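Local coordinates for protein PTS-dependent dihydroxyacetone kinase, ADP-binding subunit DhaL (Lactococcus lactis subsp. lactis, PDB 3CR3) that carries ADP that is rephosphorylated to ATP by DhaM, and passes the phosphoryl group on to dihydroxyacetone bound to DhaK, at residues V60-M72 against G84-L98. Sequence-based numbering, arbitrary orientation.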
loop_
_atom_site.group_PDB
_atom_site.type_symbol
_atom_site.label_atom_id
_atom_site.label_comp_id
_atom_site.label_asym_id
_atom_site.label_seq_id
_atom_site.Cartn_x
_atom_site.Cartn_y
_atom_site.Cartn_z
ATOM N N VAL A 60 13.588 9.629 40.923
ATOM C CA VAL A 60 12.368 9.171 40.268
ATOM C C VAL A 60 12.414 9.458 38.762
ATOM O O VAL A 60 12.012 8.611 37.969
ATOM C CB VAL A 60 11.093 9.785 40.948
ATOM C CG1 VAL A 60 9.813 9.384 40.229
ATOM C CG2 VAL A 60 11.017 9.355 42.385
ATOM N N SER A 61 12.906 10.639 38.373
ATOM C CA SER A 61 13.110 10.961 36.954
ATOM C C SER A 61 13.843 9.835 36.211
ATOM O O SER A 61 13.401 9.424 35.139
ATOM C CB SER A 61 13.857 12.291 36.783
ATOM O OG SER A 61 14.098 12.570 35.418
ATOM N N GLU A 62 14.947 9.342 36.784
ATOM C CA GLU A 62 15.669 8.187 36.219
ATOM C C GLU A 62 14.804 6.946 36.022
ATOM O O GLU A 62 14.933 6.256 35.006
ATOM C CB GLU A 62 16.892 7.816 37.071
ATOM C CG GLU A 62 17.896 8.937 37.201
ATOM C CD GLU A 62 19.188 8.515 37.857
ATOM O OE1 GLU A 62 19.359 7.317 38.182
ATOM O OE2 GLU A 62 20.050 9.397 38.046
ATOM N N ILE A 63 13.938 6.649 36.987
ATOM C CA ILE A 63 13.028 5.502 36.852
ATOM C C ILE A 63 12.125 5.657 35.631
ATOM O O ILE A 63 12.054 4.756 34.791
ATOM C CB ILE A 63 12.156 5.272 38.097
ATOM C CG1 ILE A 63 13.035 5.250 39.359
ATOM C CG2 ILE A 63 11.327 3.981 37.934
ATOM C CD1 ILE A 63 12.275 5.206 40.675
ATOM N N PHE A 64 11.439 6.799 35.549
ATOM C CA PHE A 64 10.538 7.089 34.442
ATOM C C PHE A 64 11.256 7.029 33.083
ATOM O O PHE A 64 10.705 6.508 32.113
ATOM C CB PHE A 64 9.853 8.448 34.641
ATOM C CG PHE A 64 8.878 8.501 35.819
ATOM C CD1 PHE A 64 8.275 7.344 36.318
ATOM C CD2 PHE A 64 8.533 9.722 36.387
ATOM C CE1 PHE A 64 7.381 7.402 37.376
ATOM C CE2 PHE A 64 7.640 9.791 37.442
ATOM C CZ PHE A 64 7.054 8.626 37.937
ATOM N N LYS A 65 12.483 7.551 33.019
ATOM C CA LYS A 65 13.276 7.497 31.790
ATOM C C LYS A 65 13.540 6.054 31.358
ATOM O O LYS A 65 13.469 5.740 30.169
ATOM C CB LYS A 65 14.598 8.270 31.938
ATOM C CG LYS A 65 15.429 8.304 30.644
ATOM C CD LYS A 65 16.424 9.483 30.587
ATOM C CE LYS A 65 17.255 9.439 29.278
ATOM N NZ LYS A 65 16.396 9.298 28.051
ATOM N N LYS A 66 13.832 5.191 32.331
ATOM C CA LYS A 66 14.088 3.768 32.094
ATOM C C LYS A 66 12.819 3.050 31.625
ATOM O O LYS A 66 12.869 2.163 30.754
ATOM C CB LYS A 66 14.645 3.108 33.364
ATOM C CG LYS A 66 15.004 1.615 33.233
ATOM C CD LYS A 66 16.000 1.346 32.103
ATOM C CE LYS A 66 17.454 1.574 32.534
ATOM N NZ LYS A 66 18.345 1.566 31.322
ATOM N N VAL A 67 11.687 3.443 32.202
ATOM C CA VAL A 67 10.384 2.909 31.798
ATOM C C VAL A 67 10.114 3.314 30.348
ATOM O O VAL A 67 9.804 2.472 29.509
ATOM C CB VAL A 67 9.245 3.384 32.739
ATOM C CG1 VAL A 67 7.856 2.951 32.205
ATOM C CG2 VAL A 67 9.464 2.852 34.137
ATOM N N ALA A 68 10.269 4.598 30.055
ATOM C CA ALA A 68 10.028 5.114 28.713
ATOM C C ALA A 68 10.824 4.357 27.626
ATOM O O ALA A 68 10.252 3.916 26.634
ATOM C CB ALA A 68 10.317 6.597 28.669
HETATM N N MSE A 69 12.131 4.184 27.835
HETATM C CA MSE A 69 12.991 3.526 26.844
HETATM C C MSE A 69 12.703 2.035 26.685
HETATM O O MSE A 69 12.748 1.519 25.572
HETATM C CB MSE A 69 14.482 3.747 27.153
HETATM C CG MSE A 69 14.890 5.214 27.273
HETATM SE SE MSE A 69 14.408 6.317 25.714
HETATM C CE MSE A 69 12.670 7.040 26.208
ATOM N N THR A 70 12.405 1.357 27.791
ATOM C CA THR A 70 12.056 -0.064 27.756
ATOM C C THR A 70 10.752 -0.308 26.972
ATOM O O THR A 70 10.702 -1.166 26.094
ATOM C CB THR A 70 11.949 -0.672 29.176
ATOM O OG1 THR A 70 13.077 -0.270 29.964
ATOM C CG2 THR A 70 11.902 -2.178 29.111
ATOM N N LEU A 71 9.709 0.461 27.288
ATOM C CA LEU A 71 8.425 0.349 26.588
ATOM C C LEU A 71 8.563 0.716 25.106
ATOM O O LEU A 71 7.974 0.059 24.244
ATOM C CB LEU A 71 7.324 1.182 27.283
ATOM C CG LEU A 71 6.929 0.819 28.726
ATOM C CD1 LEU A 71 5.801 1.724 29.250
ATOM C CD2 LEU A 71 6.547 -0.646 28.900
HETATM N N MSE A 72 9.369 1.738 24.811
HETATM C CA MSE A 72 9.608 2.165 23.429
HETATM C C MSE A 72 10.297 1.095 22.585
HETATM O O MSE A 72 10.009 0.959 21.403
HETATM C CB MSE A 72 10.405 3.471 23.375
HETATM C CG MSE A 72 9.576 4.715 23.671
HETATM SE SE MSE A 72 10.387 6.308 22.922
HETATM C CE MSE A 72 9.552 7.684 24.020
ATOM N N GLY A 84 5.474 5.251 26.281
ATOM C CA GLY A 84 6.889 5.663 26.244
ATOM C C GLY A 84 7.042 7.176 26.301
ATOM O O GLY A 84 7.854 7.695 27.072
ATOM N N SER A 85 6.254 7.885 25.494
ATOM C CA SER A 85 6.283 9.343 25.506
ATOM C C SER A 85 5.644 9.901 26.788
ATOM O O SER A 85 6.097 10.918 27.311
ATOM C CB SER A 85 5.612 9.922 24.263
ATOM O OG SER A 85 6.295 9.499 23.087
ATOM N N ALA A 86 4.610 9.231 27.292
ATOM C CA ALA A 86 4.027 9.618 28.579
ATOM C C ALA A 86 5.123 9.563 29.645
ATOM O O ALA A 86 5.385 10.546 30.317
ATOM C CB ALA A 86 2.838 8.714 28.956
ATOM N N PHE A 87 5.802 8.425 29.759
ATOM C CA PHE A 87 6.831 8.287 30.773
ATOM C C PHE A 87 8.024 9.223 30.574
ATOM O O PHE A 87 8.593 9.713 31.539
ATOM C CB PHE A 87 7.229 6.816 30.964
ATOM C CG PHE A 87 6.280 6.068 31.869
ATOM C CD1 PHE A 87 6.404 6.166 33.248
ATOM C CD2 PHE A 87 5.227 5.318 31.340
ATOM C CE1 PHE A 87 5.515 5.518 34.100
ATOM C CE2 PHE A 87 4.330 4.666 32.179
ATOM C CZ PHE A 87 4.471 4.764 33.559
ATOM N N LEU A 88 8.365 9.507 29.324
ATOM C CA LEU A 88 9.476 10.399 29.028
ATOM C C LEU A 88 9.209 11.813 29.546
ATOM O O LEU A 88 10.092 12.446 30.133
ATOM C CB LEU A 88 9.750 10.415 27.522
ATOM C CG LEU A 88 11.112 10.924 27.061
ATOM C CD1 LEU A 88 12.286 10.163 27.722
ATOM C CD2 LEU A 88 11.185 10.811 25.555
ATOM N N ALA A 89 7.992 12.300 29.321
ATOM C CA ALA A 89 7.591 13.623 29.792
ATOM C C ALA A 89 7.544 13.650 31.317
ATOM O O ALA A 89 8.003 14.610 31.943
ATOM C CB ALA A 89 6.251 13.995 29.215
HETATM N N MSE A 90 7.009 12.579 31.909
HETATM C CA MSE A 90 6.985 12.415 33.365
HETATM C C MSE A 90 8.390 12.377 33.948
HETATM O O MSE A 90 8.629 12.890 35.039
HETATM C CB MSE A 90 6.199 11.163 33.768
HETATM C CG MSE A 90 4.714 11.262 33.438
HETATM SE SE MSE A 90 3.718 9.651 33.889
HETATM C CE MSE A 90 4.075 8.499 32.442
ATOM N N SER A 91 9.313 11.767 33.211
ATOM C CA SER A 91 10.719 11.770 33.596
ATOM C C SER A 91 11.232 13.216 33.692
ATOM O O SER A 91 11.836 13.610 34.696
ATOM C CB SER A 91 11.559 10.963 32.601
ATOM O OG SER A 91 12.915 10.928 32.996
ATOM N N LYS A 92 10.947 14.010 32.665
ATOM C CA LYS A 92 11.440 15.384 32.623
ATOM C C LYS A 92 10.792 16.241 33.723
ATOM O O LYS A 92 11.485 16.987 34.426
ATOM C CB LYS A 92 11.269 15.985 31.226
ATOM C CG LYS A 92 12.040 15.226 30.144
ATOM C CD LYS A 92 11.666 15.696 28.736
ATOM C CE LYS A 92 11.627 14.536 27.719
ATOM N NZ LYS A 92 12.914 14.302 27.009
ATOM N N THR A 93 9.480 16.106 33.897
ATOM C CA THR A 93 8.771 16.804 34.982
ATOM C C THR A 93 9.326 16.428 36.371
ATOM O O THR A 93 9.544 17.306 37.204
ATOM C CB THR A 93 7.232 16.560 34.919
ATOM O OG1 THR A 93 6.730 16.973 33.643
ATOM C CG2 THR A 93 6.503 17.333 36.004
ATOM N N ALA A 94 9.582 15.135 36.590
ATOM C CA ALA A 94 10.071 14.612 37.879
ATOM C C ALA A 94 11.399 15.194 38.389
ATOM O O ALA A 94 11.695 15.096 39.592
ATOM C CB ALA A 94 10.160 13.088 37.844
ATOM N N ILE A 95 12.196 15.779 37.492
ATOM C CA ILE A 95 13.459 16.409 37.897
ATOM C C ILE A 95 13.155 17.581 38.820
ATOM O O ILE A 95 13.900 17.846 39.755
ATOM C CB ILE A 95 14.301 16.910 36.692
ATOM C CG1 ILE A 95 14.453 15.821 35.625
ATOM C CG2 ILE A 95 15.689 17.400 37.149
ATOM C CD1 ILE A 95 15.002 16.359 34.296
ATOM N N GLU A 96 12.019 18.234 38.582
ATOM C CA GLU A 96 11.654 19.451 39.289
ATOM C C GLU A 96 10.535 19.278 40.313
ATOM O O GLU A 96 10.535 19.953 41.339
ATOM C CB GLU A 96 11.289 20.537 38.282
ATOM C CG GLU A 96 12.406 20.811 37.236
ATOM C CD GLU A 96 13.687 21.423 37.820
ATOM O OE1 GLU A 96 13.716 21.792 39.023
ATOM O OE2 GLU A 96 14.672 21.545 37.054
ATOM N N THR A 97 9.591 18.378 40.034
ATOM C CA THR A 97 8.453 18.133 40.924
ATOM C C THR A 97 7.931 16.702 40.830
ATOM O O THR A 97 7.890 16.119 39.747
ATOM C CB THR A 97 7.267 19.127 40.677
ATOM O OG1 THR A 97 6.240 18.908 41.652
ATOM C CG2 THR A 97 6.661 18.983 39.281
ATOM N N LEU A 98 7.531 16.155 41.978
ATOM C CA LEU A 98 6.908 14.839 42.029
ATOM C C LEU A 98 5.419 14.943 42.393
ATOM O O LEU A 98 4.783 13.944 42.700
ATOM C CB LEU A 98 7.677 13.886 42.958
ATOM C CG LEU A 98 9.148 13.611 42.594
ATOM C CD1 LEU A 98 9.899 12.877 43.702
ATOM C CD2 LEU A 98 9.239 12.833 41.301
HETATM O O HOH W 1 13.254 13.097 40.206
#
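With OG anti to the backbone N in both S61 (chi1 178°) and S91 (chi1 -178°), each hydroxyl swings across to the carbonyl of the other helix. S61 OG donates to S91 O at 2.6 Å and S91 OG to S61 O at 2.7 Å, both from above the carbonyl plane, a reciprocal pair of bonds where the two CA atoms are 4.2 Å apart. The axes, 7.6 Å apart, run antiparallel at 162°, and G84, lacking a CB that would run into M72 CG, can bring its CA within 4.0 Å of that of A68. F87 packs as a knob among F64, V67, A68 and L71. V67 CG1 lies over one ring face, 3.5 Å from the centroid in a CH-pi contact, M90 CE, from F87's own helix, covers the opposite face, and F64 CD1 meets the ring edge. Were F87 cut back to an alanine, a gap would probably open between V67 CG1 and M90 CE. L88 fills another hole, beside K65 and A68, its CD1 meeting M69 CE (3.5 Å) and CD2 M72 CE (3.8 Å). This helical hairpin of the DhaL fold is flanked by helices 4-20 and 37-54 along 60-72, and by helix 100-115 against 84-98.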